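Local coordinates for protein paraflagellar rod component (Trypanosoma cruzi, PDB 6XYB) that is a conserved kinetoplastid-specific protein of unknown function that binds magnesium ions in crystals and is probably a component of the paraflagellar rod, at residues Asn6-Ala11 with Thr110-Phe115. Numbering follows the deposited sequence.
Sequences NLCVSA and TTKLFF
Antiparallel pairing of two inner strands of the six-stranded sheet joins the first strand of the chain, at N6-A11, to the last, at T110-F115. L7 with F115, V9 with L113 and A11 with T111 are hydrogen-bonded pairs, each exchanging two N-H...O=C bonds. In the middle one, V9 N reaches L113 O at 2.8 Å, in the carbonyl plane and nearly straight. Between them sit the non-hydrogen-bonded pairs C8 with F114 and S10 with K112, where CA-H groups lean on carbonyls, as S10 CA does on T111 O at 3.3 Å.

L7, V9, A11, T111, L113 and F115 line one face; L7, V9 and F115 also pack on L88 of helix 74-90, which covers this side. F115 carries its ring back along the sheet, chi1 -62°, until CE1 meets the CG2 branch of V9 at 3.9 Å. L7 and F115 touch at their roots, CB to CB 4.0 Å. T111 and L113 also lean on S98 of strand 93-103, a magnesium ligand of this protein, although no magnesium sits on it in this chain.

C8, S10, K112 and F114 lie on the other face, toward a second subunit, where I85 of that subunit packs on F114. The C8 sulfur stands oblique to the F114 ring, 44° off its normal, with SG 3.7 Å from CE1. K112 runs nearly extended alongside S10, then bends at its last torsion, chi4 -84°, turning its ammonium back to the serine. That ammonium is shared: D74 of the second subunit takes a salt bridge and S78 of the same subunit a hydrogen bond, while within the sheet K112 NZ donates to S10 OG at 2.9 Å.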
ATOM      1  N   ASN C   6      -5.203  14.672  -8.645  1.00 19.58           N
ATOM      2  CA  ASN C   6      -5.235  13.472  -7.786  1.00 17.84           C
ATOM      3  C   ASN C   6      -5.717  13.946  -6.405  1.00 12.28           C
ATOM      4  O   ASN C   6      -5.753  15.154  -6.120  1.00 16.95           O
ATOM      5  CB  ASN C   6      -3.848  12.817  -7.714  1.00 16.66           C
ATOM      6  CG  ASN C   6      -3.463  12.056  -8.967  1.00 20.62           C
ATOM      7  OD1 ASN C   6      -3.617  10.854  -9.029  1.00 25.41           O
ATOM      8  ND2 ASN C   6      -2.992  12.747  -9.978  1.00 27.27           N
ATOM      9  N   LEU C   7      -5.983  13.007  -5.528  1.00 13.99           N
ATOM     10  CA  LEU C   7      -6.444  13.274  -4.169  1.00 15.37           C
ATOM     11  C   LEU C   7      -5.645  12.379  -3.252  1.00 15.31           C
ATOM     12  O   LEU C   7      -5.351  11.219  -3.594  1.00 18.22           O
ATOM     13  CB  LEU C   7      -7.962  12.972  -4.091  1.00 18.14           C
ATOM     14  CG  LEU C   7      -8.788  13.123  -2.837  1.00 22.80           C
ATOM     15  CD1 LEU C   7      -8.727  14.495  -2.300  1.00 25.10           C
ATOM     16  CD2 LEU C   7     -10.198  12.745  -3.238  1.00 24.81           C
ATOM     17  N   CYS C   8      -5.266  12.918  -2.106  1.00 14.25           N
ATOM     18  CA  CYS C   8      -4.636  12.138  -1.028  1.00 15.48           C
ATOM     19  C   CYS C   8      -5.497  12.285   0.214  1.00 16.01           C
ATOM     20  O   CYS C   8      -5.733  13.456   0.648  1.00 18.97           O
ATOM     21  CB  CYS C   8      -3.204  12.584  -0.742  1.00 16.67           C
ATOM     22  SG  CYS C   8      -2.466  11.766   0.712  1.00 20.94           S
ATOM     23  N   VAL C   9      -5.934  11.169   0.788  1.00 13.27           N
ATOM     24  CA  VAL C   9      -6.622  11.213   2.078  1.00 13.32           C
ATOM     25  C   VAL C   9      -5.698  10.516   3.082  1.00 12.32           C
ATOM     26  O   VAL C   9      -5.166   9.424   2.820  1.00 16.02           O
ATOM     27  CB  VAL C   9      -7.963  10.513   2.045  1.00 13.64           C
ATOM     28  CG1 VAL C   9      -8.645  10.486   3.412  1.00 15.98           C
ATOM     29  CG2 VAL C   9      -8.898  11.144   1.056  1.00 15.22           C
ATOM     30  N   SER C  10      -5.478  11.172   4.217  1.00 12.20           N
ATOM     31  CA  SER C  10      -4.633  10.559   5.237  1.00 12.48           C
ATOM     32  C   SER C  10      -5.460  10.428   6.507  1.00 13.83           C
ATOM     33  O   SER C  10      -6.212  11.357   6.819  1.00 16.56           O
ATOM     34  CB  SER C  10      -3.383  11.381   5.465  1.00 15.20           C
ATOM     35  OG  SER C  10      -2.459  10.720   6.298  1.00 18.60           O
ATOM     36  N   ALA C  11      -5.239   9.357   7.236  1.00 14.21           N
ATOM     37  CA  ALA C  11      -5.963   9.153   8.498  1.00 14.64           C
ATOM     38  C   ALA C  11      -4.937   8.686   9.537  1.00 13.94           C
ATOM     39  O   ALA C  11      -4.276   7.657   9.295  1.00 15.81           O
ATOM     40  CB  ALA C  11      -7.037   8.140   8.317  1.00 16.07           C
ATOM     41  N   THR C 110      -0.654   5.792  10.826  1.00 15.69           N
ATOM     42  CA  THR C 110      -1.089   6.694   9.773  1.00 14.89           C
ATOM     43  C   THR C 110      -1.253   5.903   8.485  1.00 15.33           C
ATOM     44  O   THR C 110      -0.263   5.250   8.115  1.00 15.72           O
ATOM     45  CB  THR C 110      -0.080   7.843   9.609  1.00 15.21           C
ATOM     46  OG1 THR C 110      -0.041   8.570  10.848  1.00 19.89           O
ATOM     47  CG2 THR C 110      -0.457   8.758   8.469  1.00 18.00           C
ATOM     48  N   THR C 111      -2.333   6.133   7.779  1.00 13.91           N
ATOM     49  CA  THR C 111      -2.635   5.479   6.537  1.00 11.87           C
ATOM     50  C   THR C 111      -2.945   6.532   5.487  1.00 11.35           C
ATOM     51  O   THR C 111      -3.754   7.421   5.739  1.00 14.79           O
ATOM     52  CB  THR C 111      -3.775   4.509   6.691  1.00 14.75           C
ATOM     53  OG1 THR C 111      -3.489   3.515   7.672  1.00 17.14           O
ATOM     54  CG2 THR C 111      -4.219   3.927   5.381  1.00 14.44           C
ATOM     55  N   LYS C 112      -2.359   6.379   4.321  1.00 12.29           N
ATOM     56  CA  LYS C 112      -2.610   7.219   3.179  1.00 12.72           C
ATOM     57  C   LYS C 112      -3.352   6.437   2.074  1.00 11.86           C
ATOM     58  O   LYS C 112      -3.094   5.275   1.841  1.00 11.77           O
ATOM     59  CB  LYS C 112      -1.315   7.849   2.708  1.00 15.92           C
ATOM     60  CG  LYS C 112      -0.796   8.747   3.812  1.00 21.02           C
ATOM     61  CD  LYS C 112       0.192   9.731   3.433  1.00 21.59           C
ATOM     62  CE  LYS C 112       0.948  10.164   4.662  1.00 21.94           C
ATOM     63  NZ  LYS C 112       0.184  11.236   5.361  1.00 19.99           N
ATOM     64  N   LEU C 113      -4.312   7.120   1.455  1.00 11.41           N
ATOM     65  CA  LEU C 113      -5.126   6.561   0.360  1.00 10.52           C
ATOM     66  C   LEU C 113      -4.954   7.567  -0.787  1.00 11.19           C
ATOM     67  O   LEU C 113      -5.251   8.799  -0.608  1.00 12.36           O
ATOM     68  CB  LEU C 113      -6.579   6.422   0.803  1.00 11.21           C
ATOM     69  CG  LEU C 113      -6.913   5.475   1.943  1.00 13.41           C
ATOM     70  CD1 LEU C 113      -8.325   5.768   2.471  1.00 19.64           C
ATOM     71  CD2 LEU C 113      -6.910   4.005   1.516  1.00 17.74           C
ATOM     72  N   PHE C 114      -4.611   7.082  -1.964  1.00 11.24           N
ATOM     73  CA  PHE C 114      -4.396   7.976  -3.113  1.00 11.34           C
ATOM     74  C   PHE C 114      -5.412   7.633  -4.217  1.00 11.37           C
ATOM     75  O   PHE C 114      -5.650   6.456  -4.501  1.00 12.78           O
ATOM     76  CB  PHE C 114      -2.991   7.744  -3.692  1.00 11.83           C
ATOM     77  CG  PHE C 114      -1.889   8.113  -2.760  1.00 13.68           C
ATOM     78  CD1 PHE C 114      -1.565   9.431  -2.558  1.00 15.58           C
ATOM     79  CD2 PHE C 114      -1.251   7.131  -2.037  1.00 14.96           C
ATOM     80  CE1 PHE C 114      -0.546   9.798  -1.690  1.00 16.62           C
ATOM     81  CE2 PHE C 114      -0.191   7.487  -1.190  1.00 19.63           C
ATOM     82  CZ  PHE C 114       0.121   8.811  -0.997  1.00 17.27           C
ATOM     83  N   PHE C 115      -6.033   8.683  -4.754  1.00 12.73           N
ATOM     84  CA  PHE C 115      -7.157   8.547  -5.704  1.00 13.43           C
ATOM     85  C   PHE C 115      -6.896   9.327  -6.992  1.00 16.84           C
ATOM     86  O   PHE C 115      -6.193  10.365  -6.963  1.00 16.25           O
ATOM     87  CB  PHE C 115      -8.436   9.119  -5.125  1.00 14.36           C
ATOM     88  CG  PHE C 115      -8.893   8.410  -3.878  1.00 12.35           C
ATOM     89  CD1 PHE C 115      -8.411   8.793  -2.639  1.00 11.41           C
ATOM     90  CD2 PHE C 115      -9.873   7.394  -3.894  1.00 12.37           C
ATOM     91  CE1 PHE C 115      -8.768   8.121  -1.483  1.00 11.98           C
ATOM     92  CE2 PHE C 115     -10.269   6.746  -2.713  1.00 13.88           C
ATOM     93  CZ  PHE C 115      -9.689   7.114  -1.508  1.00 12.82           C
TER
HETATM   94  O   HOH W   1      -4.059   4.684   9.973  1.00 22.35           O